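PDB 3KTS: glycerol uptake operon antiterminator regulatory protein from Listeria monocytogenes str. 4b, which probably responds to glycerol 3-phosphate and acts as a transcription antiterminator that regulates expression of the glycerol uptake operon. Local coordinates for residues 105-110 and 130-135; 32-37 and 58-63; 10-15 and 176-181; 135-140 and 156-161. All coordinates share one frame; numbering follows the deposited sequence.

Interaction 1. Residues 105-110 and 130-135; sequences IQRLFM and CIELLP
L134 lays both of its methyl groups against R107 and has more surface covered than any other residue in this pair of parallel strands. Its CD1 lies 3.5 Å from R107 CG and its CD2 3.6 Å from R107 NH2, so a branched apolar side chain packs along the arginine's stem as far as the guanidinium. The ring of F109 runs alongside, its CE1 4.0 Å from L134 CD1. E132 shares this face. Fully extended, with CG anti to the backbone N (chi1 -172°), it points the same way as R107, and R107 NE bonds to E132 OE1 at 3.0 Å in a salt bridge. The guanidinium and carboxylate planes are turned 40° apart, and NE alone makes this bond. The other oxygen, OE2, is hydrogen-bonded to T177, so both oxygens of a buried carboxylate are satisfied. R107 also lies near an unidentified bound molecule. Toward the start of the strands, I105 suits its buried, apolar place: its CD1 rests 3.7 Å from E132 CB. On the other face, Q106 packs against helix 113-126, the crossover of the beta-alpha-beta unit 103-109, 113-126, 130-134, and L133 against helix 139-149; strands 85-88 and 153-156 flank the pair, 85-88 beside 103-109 and 153-156 beside 130-134.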
loop_
_atom_site.group_PDB
_atom_site.type_symbol
_atom_site.label_atom_id
_atom_site.label_comp_id
_atom_site.label_asym_id
_atom_site.label_seq_id
_atom_site.Cartn_x
_atom_site.Cartn_y
_atom_site.Cartn_z
ATOM N N ILE A 105 2.865 -1.229 -5.938
ATOM C CA ILE A 105 2.458 0.122 -5.549
ATOM C C ILE A 105 3.638 0.916 -4.952
ATOM O O ILE A 105 4.348 0.423 -4.079
ATOM C CB ILE A 105 1.128 0.141 -4.697
ATOM C CG1 ILE A 105 1.240 1.052 -3.470
ATOM C CG2 ILE A 105 0.628 -1.294 -4.342
ATOM C CD1 ILE A 105 -0.020 1.081 -2.636
ATOM N N GLN A 106 3.857 2.127 -5.459
ATOM C CA GLN A 106 5.005 2.945 -5.058
ATOM C C GLN A 106 4.655 3.976 -3.996
ATOM O O GLN A 106 3.732 4.773 -4.163
ATOM C CB GLN A 106 5.621 3.650 -6.262
ATOM C CG GLN A 106 7.012 4.221 -5.989
ATOM C CD GLN A 106 7.454 5.238 -7.019
ATOM O OE1 GLN A 106 8.053 6.260 -6.681
ATOM N NE2 GLN A 106 7.154 4.970 -8.282
ATOM N N ARG A 107 5.421 3.966 -2.910
ATOM C CA ARG A 107 5.153 4.827 -1.771
ATOM C C ARG A 107 5.843 6.168 -1.938
ATOM O O ARG A 107 7.037 6.235 -2.230
ATOM C CB ARG A 107 5.634 4.157 -0.495
ATOM C CG ARG A 107 4.836 4.546 0.711
ATOM C CD ARG A 107 5.287 3.786 1.937
ATOM N NE ARG A 107 4.314 3.876 3.023
ATOM C CZ ARG A 107 4.562 3.517 4.278
ATOM N NH1 ARG A 107 5.755 3.030 4.612
ATOM N NH2 ARG A 107 3.611 3.626 5.197
ATOM N N LEU A 108 5.081 7.236 -1.752
ATOM C CA LEU A 108 5.606 8.578 -1.877
ATOM C C LEU A 108 5.289 9.358 -0.613
ATOM O O LEU A 108 4.181 9.261 -0.086
ATOM C CB LEU A 108 4.979 9.268 -3.082
ATOM C CG LEU A 108 5.938 10.121 -3.909
ATOM C CD1 LEU A 108 6.674 9.230 -4.892
ATOM C CD2 LEU A 108 5.186 11.219 -4.645
ATOM N N PHE A 109 6.267 10.120 -0.128
ATOM C CA PHE A 109 6.089 10.960 1.054
ATOM C C PHE A 109 6.007 12.424 0.651
ATOM O O PHE A 109 7.021 13.020 0.266
ATOM C CB PHE A 109 7.258 10.786 2.031
ATOM C CG PHE A 109 7.438 9.382 2.550
ATOM C CD1 PHE A 109 6.348 8.616 2.955
ATOM C CD2 PHE A 109 8.713 8.842 2.674
ATOM C CE1 PHE A 109 6.528 7.323 3.443
ATOM C CE2 PHE A 109 8.901 7.554 3.160
ATOM C CZ PHE A 109 7.808 6.793 3.549
ATOM N N MET A 110 4.813 13.006 0.745
ATOM C CA MET A 110 4.617 14.442 0.504
ATOM C C MET A 110 5.292 15.296 1.591
ATOM O O MET A 110 4.642 15.781 2.518
ATOM C CB MET A 110 3.123 14.788 0.380
ATOM C CG MET A 110 2.409 14.194 -0.856
ATOM S SD MET A 110 3.216 14.541 -2.444
ATOM C CE MET A 110 3.165 16.328 -2.470
ATOM N N CYS A 130 0.412 1.374 -9.105
ATOM C CA CYS A 130 -0.342 2.206 -8.177
ATOM C C CYS A 130 0.621 3.099 -7.386
ATOM O O CYS A 130 1.810 2.823 -7.346
ATOM C CB CYS A 130 -1.126 1.296 -7.233
ATOM S SG CYS A 130 -2.363 2.102 -6.240
ATOM N N ILE A 131 0.122 4.166 -6.770
ATOM C CA ILE A 131 0.948 4.961 -5.844
ATOM C C ILE A 131 0.263 5.260 -4.518
ATOM O O ILE A 131 -0.861 5.731 -4.493
ATOM C CB ILE A 131 1.487 6.282 -6.468
ATOM C CG1 ILE A 131 0.500 6.862 -7.473
ATOM C CG2 ILE A 131 2.808 6.030 -7.158
ATOM C CD1 ILE A 131 1.026 8.051 -8.274
ATOM N N GLU A 132 0.941 4.968 -3.415
ATOM C CA GLU A 132 0.444 5.370 -2.097
ATOM C C GLU A 132 1.054 6.726 -1.723
ATOM O O GLU A 132 2.275 6.876 -1.697
ATOM C CB GLU A 132 0.769 4.306 -1.039
ATOM C CG GLU A 132 0.131 4.528 0.322
ATOM C CD GLU A 132 0.547 3.478 1.360
ATOM O OE1 GLU A 132 1.763 3.330 1.637
ATOM O OE2 GLU A 132 -0.355 2.807 1.911
ATOM N N LEU A 133 0.201 7.712 -1.456
ATOM C CA LEU A 133 0.655 9.027 -0.988
ATOM C C LEU A 133 0.456 9.189 0.511
ATOM O O LEU A 133 -0.596 8.837 1.052
ATOM C CB LEU A 133 -0.061 10.159 -1.725
ATOM C CG LEU A 133 0.625 10.769 -2.954
ATOM C CD1 LEU A 133 0.697 9.801 -4.140
ATOM C CD2 LEU A 133 -0.077 12.065 -3.355
ATOM N N LEU A 134 1.484 9.712 1.176
ATOM C CA LEU A 134 1.433 10.007 2.609
ATOM C C LEU A 134 1.911 11.439 2.866
ATOM O O LEU A 134 2.857 11.890 2.225
ATOM C CB LEU A 134 2.268 9.006 3.408
ATOM C CG LEU A 134 1.895 7.528 3.258
ATOM C CD1 LEU A 134 2.769 6.894 2.210
ATOM C CD2 LEU A 134 2.015 6.768 4.564
ATOM N N PRO A 135 1.250 12.172 3.782
ATOM C CA PRO A 135 0.067 11.794 4.547
ATOM C C PRO A 135 -1.198 11.869 3.709
ATOM O O PRO A 135 -1.200 12.476 2.635
ATOM C CB PRO A 135 0.018 12.845 5.652
ATOM C CG PRO A 135 0.614 14.039 5.039
ATOM C CD PRO A 135 1.704 13.529 4.135
#

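Interaction 2. Residues 32-37 and 58-63; sequences YMVMLE and LLHADL
L58, the most deeply covered residue here, wedges between V34 and Y32 at the compact end of two parallel strands. Its CD1 lies 3.9 Å from V34 CG2, while its CG sits 3.9 Å from Y32 CD2, the leucine crossing the tyrosine side chain at about a right angle. With CG anti to the carbonyl carbon (chi1 -54°), the branch lies close to Y32 and to M33 O. Three nearly straight backbone bonds hold this end together: L58 N to M33 O, M35 N to L58 O, and H60 N to M35 O, the last at 3.1 Å. H60 continues the tight packing. M35 O lies in the plane of its ring, at the edge, and V34 CG1 approaches the edge at 3.7 Å from H60 CD2; L36 CD2 comes obliquely to 3.6 Å from H60 NE2. The ring thus has aliphatic carbons beside it and a carbonyl oxygen at its edge, and it also packs against R107. Beyond H60 the pairing loosens. The 60-63 chain turns, with L63 N bonded to H60 O, and L63 returns beside L36, though its modelled position is doubtful. E37 is exposed and brings little beyond its CA near L63 O. Strand 32-39, helix 43-52 and strand 56-60 form a beta-alpha-beta unit, the repeating element of a TIM barrel; L36 lies near a bound, unidentified molecule at the strand ends.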
loop_
_atom_site.group_PDB
_atom_site.type_symbol
_atom_site.label_atom_id
_atom_site.label_comp_id
_atom_site.label_asym_id
_atom_site.label_seq_id
_atom_site.Cartn_x
_atom_site.Cartn_y
_atom_site.Cartn_z
ATOM N N TYR A 32 -9.006 -6.590 0.961
ATOM C CA TYR A 32 -7.567 -6.242 0.953
ATOM C C TYR A 32 -7.046 -5.662 2.270
ATOM O O TYR A 32 -7.685 -4.798 2.882
ATOM C CB TYR A 32 -7.241 -5.279 -0.185
ATOM C CG TYR A 32 -6.941 -5.961 -1.496
ATOM C CD1 TYR A 32 -7.953 -6.232 -2.413
ATOM C CD2 TYR A 32 -5.640 -6.323 -1.826
ATOM C CE1 TYR A 32 -7.674 -6.853 -3.619
ATOM C CE2 TYR A 32 -5.348 -6.939 -3.027
ATOM C CZ TYR A 32 -6.370 -7.204 -3.916
ATOM O OH TYR A 32 -6.073 -7.831 -5.100
ATOM N N MET A 33 -5.878 -6.140 2.691
ATOM C CA MET A 33 -5.221 -5.647 3.901
ATOM C C MET A 33 -3.781 -5.206 3.618
ATOM O O MET A 33 -3.194 -5.580 2.595
ATOM C CB MET A 33 -5.241 -6.708 5.003
ATOM C CG MET A 33 -4.214 -7.820 4.828
ATOM S SD MET A 33 -3.613 -8.425 6.415
ATOM C CE MET A 33 -4.923 -9.559 6.869
ATOM N N VAL A 34 -3.221 -4.411 4.524
ATOM C CA VAL A 34 -1.839 -3.967 4.404
ATOM C C VAL A 34 -1.012 -4.401 5.609
ATOM O O VAL A 34 -1.425 -4.221 6.755
ATOM C CB VAL A 34 -1.748 -2.436 4.257
ATOM C CG1 VAL A 34 -0.312 -1.969 4.438
ATOM C CG2 VAL A 34 -2.290 -2.001 2.903
ATOM N N MET A 35 0.157 -4.975 5.344
ATOM C CA MET A 35 1.036 -5.450 6.405
ATOM C C MET A 35 2.298 -4.600 6.500
ATOM O O MET A 35 3.103 -4.561 5.570
ATOM C CB MET A 35 1.407 -6.918 6.177
ATOM C CG MET A 35 1.271 -7.791 7.413
ATOM S SD MET A 35 1.603 -9.531 7.074
ATOM C CE MET A 35 -0.013 -10.087 6.540
ATOM N N LEU A 36 2.463 -3.918 7.629
ATOM C CA LEU A 36 3.353 -2.767 7.705
ATOM C C LEU A 36 4.752 -3.179 8.151
ATOM O O LEU A 36 5.691 -3.186 7.356
ATOM C CB LEU A 36 2.786 -1.713 8.660
ATOM C CG LEU A 36 1.887 -0.646 8.035
ATOM C CD1 LEU A 36 1.020 0.016 9.095
ATOM C CD2 LEU A 36 2.717 0.391 7.292
ATOM N N GLU A 37 4.882 -3.525 9.428
ATOM C CA GLU A 37 6.126 -4.078 9.949
ATOM C C GLU A 37 6.023 -5.588 10.132
ATOM O O GLU A 37 5.032 -6.093 10.657
ATOM C CB GLU A 37 6.495 -3.412 11.275
ATOM C CG GLU A 37 7.885 -3.761 11.780
ATOM C CD GLU A 37 8.106 -3.341 13.221
ATOM O OE1 GLU A 37 9.229 -3.530 13.732
ATOM O OE2 GLU A 37 7.154 -2.821 13.842
ATOM N N LEU A 58 -1.301 -6.816 0.856
ATOM C CA LEU A 58 -0.346 -5.850 0.332
ATOM C C LEU A 58 0.790 -5.725 1.349
ATOM O O LEU A 58 0.578 -5.271 2.477
ATOM C CB LEU A 58 -1.030 -4.502 0.080
ATOM C CG LEU A 58 -2.278 -4.566 -0.817
ATOM C CD1 LEU A 58 -3.145 -3.312 -0.704
ATOM C CD2 LEU A 58 -1.909 -4.854 -2.274
ATOM N N LEU A 59 1.985 -6.153 0.952
ATOM C CA LEU A 59 3.120 -6.231 1.874
ATOM C C LEU A 59 4.170 -5.138 1.670
ATOM O O LEU A 59 4.692 -4.959 0.569
ATOM C CB LEU A 59 3.784 -7.616 1.795
ATOM C CG LEU A 59 5.096 -7.805 2.570
ATOM C CD1 LEU A 59 4.887 -7.656 4.079
ATOM C CD2 LEU A 59 5.761 -9.141 2.247
ATOM N N HIS A 60 4.487 -4.432 2.750
ATOM C CA HIS A 60 5.574 -3.463 2.740
ATOM C C HIS A 60 6.936 -4.130 2.650
ATOM O O HIS A 60 7.451 -4.660 3.638
ATOM C CB HIS A 60 5.502 -2.562 3.964
ATOM C CG HIS A 60 4.583 -1.402 3.784
ATOM N ND1 HIS A 60 4.993 -0.215 3.218
ATOM C CD2 HIS A 60 3.268 -1.254 4.066
ATOM C CE1 HIS A 60 3.969 0.618 3.170
ATOM N NE2 HIS A 60 2.912 0.014 3.680
ATOM N N ALA A 61 7.505 -4.087 1.447
ATOM C CA ALA A 61 8.802 -4.679 1.146
ATOM C C ALA A 61 9.941 -4.025 1.930
ATOM O O ALA A 61 10.942 -4.671 2.247
ATOM C CB ALA A 61 9.066 -4.580 -0.333
ATOM N N ASP A 62 9.770 -2.744 2.244
ATOM C CA ASP A 62 10.785 -1.968 2.940
ATOM C C ASP A 62 10.790 -2.200 4.451
ATOM O O ASP A 62 11.793 -1.926 5.114
ATOM C CB ASP A 62 10.607 -0.479 2.631
ATOM C CG ASP A 62 10.770 -0.169 1.156
ATOM O OD1 ASP A 62 10.246 0.874 0.714
ATOM O OD2 ASP A 62 11.416 -0.964 0.437
ATOM N N LEU A 63 9.676 -2.713 4.977
ATOM C CA LEU A 63 9.482 -2.883 6.418
ATOM C C LEU A 63 9.612 -4.332 6.926
ATOM O O LEU A 63 9.137 -4.661 8.019
ATOM C CB LEU A 63 8.126 -2.302 6.834
ATOM C CG LEU A 63 7.888 -0.800 6.653
ATOM C CD1 LEU A 63 6.450 -0.470 6.981
ATOM C CD2 LEU A 63 8.838 0.050 7.506
#

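Interaction 3. Residues 10-15 and 176-181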
loop_
_atom_site.group_PDB
_atom_site.type_symbol
_atom_site.label_atom_id
_atom_site.label_comp_id
_atom_site.label_asym_id
_atom_site.label_seq_id
_atom_site.Cartn_x
_atom_site.Cartn_y
_atom_site.Cartn_z
ATOM N N GLN A 10 -13.714 -0.838 -2.405
ATOM C CA GLN A 10 -13.145 -0.993 -1.080
ATOM C C GLN A 10 -12.400 0.289 -0.738
ATOM O O GLN A 10 -11.348 0.569 -1.310
ATOM C CB GLN A 10 -12.205 -2.188 -1.019
ATOM C CG GLN A 10 -11.801 -2.536 0.400
ATOM C CD GLN A 10 -10.720 -3.575 0.449
ATOM O OE1 GLN A 10 -10.447 -4.246 -0.548
ATOM N NE2 GLN A 10 -10.079 -3.712 1.609
ATOM N N SER A 11 -12.964 1.057 0.190
ATOM C CA SER A 11 -12.484 2.397 0.515
ATOM C C SER A 11 -11.411 2.395 1.597
ATOM O O SER A 11 -10.438 3.143 1.509
ATOM C CB SER A 11 -13.652 3.281 0.941
ATOM O OG SER A 11 -14.595 3.379 -0.108
ATOM N N ILE A 12 -11.603 1.568 2.617
ATOM C CA ILE A 12 -10.621 1.409 3.673
ATOM C C ILE A 12 -9.838 0.125 3.424
ATOM O O ILE A 12 -10.411 -0.953 3.218
ATOM C CB ILE A 12 -11.275 1.426 5.089
ATOM C CG1 ILE A 12 -11.495 2.860 5.564
ATOM C CG2 ILE A 12 -10.401 0.745 6.129
ATOM C CD1 ILE A 12 -12.804 3.453 5.147
ATOM N N ILE A 13 -8.521 0.268 3.390
ATOM C CA ILE A 13 -7.625 -0.863 3.364
ATOM C C ILE A 13 -6.891 -0.814 4.696
ATOM O O ILE A 13 -5.997 0.007 4.873
ATOM C CB ILE A 13 -6.643 -0.786 2.182
ATOM C CG1 ILE A 13 -7.399 -0.575 0.859
ATOM C CG2 ILE A 13 -5.798 -2.047 2.128
ATOM C CD1 ILE A 13 -6.506 -0.421 -0.367
ATOM N N PRO A 14 -7.303 -1.659 5.658
ATOM C CA PRO A 14 -6.694 -1.669 6.986
ATOM C C PRO A 14 -5.204 -1.975 6.955
ATOM O O PRO A 14 -4.750 -2.771 6.134
ATOM C CB PRO A 14 -7.453 -2.790 7.711
ATOM C CG PRO A 14 -8.033 -3.626 6.643
ATOM C CD PRO A 14 -8.384 -2.654 5.560
ATOM N N ALA A 15 -4.459 -1.332 7.847
ATOM C CA ALA A 15 -3.011 -1.466 7.889
ATOM C C ALA A 15 -2.566 -2.044 9.224
ATOM O O ALA A 15 -2.712 -1.404 10.261
ATOM C CB ALA A 15 -2.347 -0.112 7.634
ATOM N N VAL A 176 -8.155 4.324 0.673
ATOM C CA VAL A 176 -7.409 4.854 1.801
ATOM C C VAL A 176 -6.742 3.695 2.536
ATOM O O VAL A 176 -7.351 2.645 2.704
ATOM C CB VAL A 176 -8.351 5.626 2.757
ATOM C CG1 VAL A 176 -7.648 6.024 4.044
ATOM C CG2 VAL A 176 -8.904 6.858 2.073
ATOM N N THR A 177 -5.483 3.866 2.937
ATOM C CA THR A 177 -4.866 2.949 3.895
ATOM C C THR A 177 -4.738 3.635 5.238
ATOM O O THR A 177 -4.423 4.826 5.306
ATOM C CB THR A 177 -3.473 2.438 3.466
ATOM O OG1 THR A 177 -2.655 3.540 3.068
ATOM C CG2 THR A 177 -3.590 1.461 2.327
ATOM N N THR A 178 -4.978 2.874 6.302
ATOM C CA THR A 178 -4.999 3.419 7.654
ATOM C C THR A 178 -4.914 2.332 8.729
ATOM O O THR A 178 -5.410 1.216 8.553
ATOM C CB THR A 178 -6.262 4.293 7.885
ATOM O OG1 THR A 178 -6.296 4.747 9.241
ATOM C CG2 THR A 178 -7.527 3.520 7.566
ATOM N N SER A 179 -4.268 2.669 9.838
ATOM C CA SER A 179 -4.247 1.796 11.001
ATOM C C SER A 179 -5.088 2.383 12.131
ATOM O O SER A 179 -4.979 1.951 13.278
ATOM C CB SER A 179 -2.815 1.545 11.467
ATOM O OG SER A 179 -2.118 2.756 11.667
ATOM N N ASN A 180 -5.917 3.374 11.799
ATOM C CA ASN A 180 -6.906 3.915 12.727
ATOM C C ASN A 180 -8.039 2.909 12.905
ATOM O O ASN A 180 -8.880 2.734 12.021
ATOM C CB ASN A 180 -7.432 5.269 12.239
ATOM C CG ASN A 180 -8.273 5.988 13.276
ATOM O OD1 ASN A 180 -9.416 5.613 13.539
ATOM N ND2 ASN A 180 -7.718 7.044 13.854
ATOM N N LYS A 181 -8.042 2.262 14.066
ATOM C CA LYS A 181 -8.912 1.124 14.371
ATOM C C LYS A 181 -10.409 1.449 14.343
ATOM O O LYS A 181 -11.227 0.574 14.060
ATOM C CB LYS A 181 -8.523 0.562 15.740
ATOM C CG LYS A 181 -8.591 -0.945 15.851
ATOM C CD LYS A 181 -7.536 -1.490 16.811
ATOM C CE LYS A 181 -6.147 -1.538 16.177
ATOM N NZ LYS A 181 -5.127 -2.054 17.131
#
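The ladder between these parallel strands is uneven: T178 N to I13 O is weak at 3.4 Å, between shorter rungs. V176 N to S11 O and I13 N to V176 O are both 2.7 Å, and A15 N reaches T178 O at 2.8 Å. Proline is tolerated at 14 because its N points away from 176-178, toward Y32 O of the adjoining strand; that oxygen is bonded instead by Q10 NE2, which also reaches I12 O. On the inner face I13 CB meets T177 CG2 at 3.8 Å, the two side chains crossing obliquely. T177 holds OG1 between its backbone N and carbonyl carbon (chi1 49°), which turns the methyl to I13, while the hydroxyl has E132 as its partner; threonine thus serves an apolar and a polar neighbour together. The small A15 methyl lies by the T178 carbonyl, with V34 and L36 of the next strand also against it. T178 OG1 accepts from N180 N at 2.9 Å, an ST turn that bends the chain after the strand. S179 OG is hydrogen-bonded to H17 and to an unidentified bound molecule. First and last strands paired in parallel close a TIM barrel, and the bound molecule's position is consistent with the phosphate site common at this end of the fold.

Interaction 4. Residues 135-140 and 156-161; sequences PGIIPE and GGLIET
G136 N donates to G157 O at 2.8 Å, nearly straight, in the carbonyl plane and on a lone pair; this is the one hydrogen bond joining the two loops. Around it the apolar side chains close in. I137 lies slantwise over L158, its CD1 3.8 Å from L158 CB, and its CG2 lies 3.4 Å from L158 O. CG1 of I137 stands between the backbone N and the carbonyl carbon (chi1 53°), which sends the longer branch over the leucine. L158 CD1 also touches P135 CB, at 4.1 Å. I159 also reaches G136, its CD1 4.0 Å from G136 CA. A side chain at 136 would run into the space taken by I159, which is probably why glycine sits there, and glycine suits 157 because the backbone there (phi 98°, psi 122°) would press a CB onto the preceding carbonyl. Farther out, the cis peptide before P135 turns the chain as it leaves strand 130-134. L158 N donates to an unidentified bound molecule, so the glycine-rich turn also lines that pocket. Q164 OE1 accepts from the backbone N of E160 and T161, while T161 caps the start of helix 162-169. That helix meets I159 through Q164 and V165; I138 occupies the N-cap of helix 139-149, and G156 is backbone-bonded to L133 of the neighbouring strand.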
loop_
_atom_site.group_PDB
_atom_site.type_symbol
_atom_site.label_atom_id
_atom_site.label_comp_id
_atom_site.label_asym_id
_atom_site.label_seq_id
_atom_site.Cartn_x
_atom_site.Cartn_y
_atom_site.Cartn_z
ATOM N N PRO A 135 1.250 12.172 3.782
ATOM C CA PRO A 135 0.067 11.794 4.547
ATOM C C PRO A 135 -1.198 11.869 3.709
ATOM O O PRO A 135 -1.200 12.476 2.635
ATOM C CB PRO A 135 0.018 12.845 5.652
ATOM C CG PRO A 135 0.614 14.039 5.039
ATOM C CD PRO A 135 1.704 13.529 4.135
ATOM N N GLY A 136 -2.259 11.244 4.211
ATOM C CA GLY A 136 -3.537 11.191 3.516
ATOM C C GLY A 136 -4.478 12.312 3.903
ATOM O O GLY A 136 -5.669 12.261 3.585
ATOM N N ILE A 137 -3.952 13.324 4.592
ATOM C CA ILE A 137 -4.765 14.472 4.995
ATOM C C ILE A 137 -4.459 15.759 4.230
ATOM O O ILE A 137 -4.809 16.847 4.687
ATOM C CB ILE A 137 -4.734 14.724 6.522
ATOM C CG1 ILE A 137 -3.294 14.824 7.036
ATOM C CG2 ILE A 137 -5.532 13.642 7.250
ATOM C CD1 ILE A 137 -3.181 15.319 8.469
ATOM N N ILE A 138 -3.811 15.634 3.071
ATOM C CA ILE A 138 -3.674 16.768 2.156
ATOM C C ILE A 138 -4.399 16.466 0.852
ATOM O O ILE A 138 -3.781 15.982 -0.105
ATOM C CB ILE A 138 -2.218 17.137 1.821
ATOM C CG1 ILE A 138 -1.270 16.890 2.995
ATOM C CG2 ILE A 138 -2.171 18.588 1.391
ATOM C CD1 ILE A 138 0.195 16.865 2.591
ATOM N N PRO A 139 -5.712 16.762 0.808
ATOM C CA PRO A 139 -6.561 16.389 -0.321
ATOM C C PRO A 139 -6.186 17.105 -1.612
ATOM O O PRO A 139 -6.329 16.532 -2.686
ATOM C CB PRO A 139 -7.964 16.809 0.139
ATOM C CG PRO A 139 -7.858 16.965 1.617
ATOM C CD PRO A 139 -6.481 17.477 1.837
ATOM N N GLU A 140 -5.686 18.333 -1.506
ATOM C CA GLU A 140 -5.321 19.104 -2.693
ATOM C C GLU A 140 -4.046 18.608 -3.370
ATOM O O GLU A 140 -3.893 18.774 -4.580
ATOM C CB GLU A 140 -5.257 20.596 -2.376
ATOM C CG GLU A 140 -6.634 21.259 -2.399
ATOM C CD GLU A 140 -6.809 22.324 -1.328
ATOM O OE1 GLU A 140 -7.058 23.496 -1.688
ATOM O OE2 GLU A 140 -6.705 21.989 -0.125
ATOM N N GLY A 156 -2.717 7.516 2.395
ATOM C CA GLY A 156 -2.550 6.901 3.697
ATOM C C GLY A 156 -1.811 7.824 4.633
ATOM O O GLY A 156 -1.137 8.745 4.192
ATOM N N GLY A 157 -1.936 7.578 5.931
ATOM C CA GLY A 157 -1.228 8.368 6.928
ATOM C C GLY A 157 -2.088 9.452 7.535
ATOM O O GLY A 157 -2.629 10.297 6.824
ATOM N N LEU A 158 -2.229 9.388 8.857
ATOM C CA LEU A 158 -2.868 10.428 9.671
ATOM C C LEU A 158 -4.377 10.618 9.477
ATOM O O LEU A 158 -4.936 11.619 9.931
ATOM C CB LEU A 158 -2.132 11.773 9.531
ATOM C CG LEU A 158 -0.657 11.798 9.930
ATOM C CD1 LEU A 158 -0.076 13.187 9.709
ATOM C CD2 LEU A 158 -0.471 11.354 11.378
ATOM N N ILE A 159 -5.038 9.664 8.825
ATOM C CA ILE A 159 -6.492 9.747 8.665
ATOM C C ILE A 159 -7.209 9.287 9.933
ATOM O O ILE A 159 -7.231 8.091 10.247
ATOM C CB ILE A 159 -7.040 8.956 7.449
ATOM C CG1 ILE A 159 -6.351 9.354 6.143
ATOM C CG2 ILE A 159 -8.511 9.227 7.291
ATOM C CD1 ILE A 159 -5.304 8.384 5.710
ATOM N N GLU A 160 -7.793 10.256 10.640
ATOM C CA GLU A 160 -8.532 10.024 11.880
ATOM C C GLU A 160 -10.045 9.877 11.660
ATOM O O GLU A 160 -10.698 9.077 12.327
ATOM C CB GLU A 160 -8.295 11.175 12.869
ATOM C CG GLU A 160 -6.876 11.308 13.434
ATOM C CD GLU A 160 -6.722 12.520 14.359
ATOM O OE1 GLU A 160 -7.288 13.594 14.050
ATOM O OE2 GLU A 160 -6.031 12.405 15.395
ATOM N N THR A 161 -10.600 10.664 10.739
ATOM C CA THR A 161 -12.053 10.789 10.605
ATOM C C THR A 161 -12.582 10.295 9.262
ATOM O O THR A 161 -11.823 10.119 8.312
ATOM C CB THR A 161 -12.540 12.260 10.832
ATOM O OG1 THR A 161 -12.161 13.087 9.726
ATOM C CG2 THR A 161 -11.977 12.852 12.127
#

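Overall arrangement
All four contacts belong to a single curled parallel sheet or to the loops leaving it, the TIM-barrel fold of this family. Along the chain interaction 2 comes first, then interaction 1, then interaction 4, while interaction 3 joins the first strand to the last and so encloses them all. Their centres lie 11 to 18 Å apart, interactions 2 and 4 being the most distant pair and not touching. Inside the barrel interaction 1 meets both interaction 3 and interaction 2 through side chains. Interactions 1 and 4 share P135. Residues from all four lie near bound, unidentified molecules, probably marking a pocket at the strand ends.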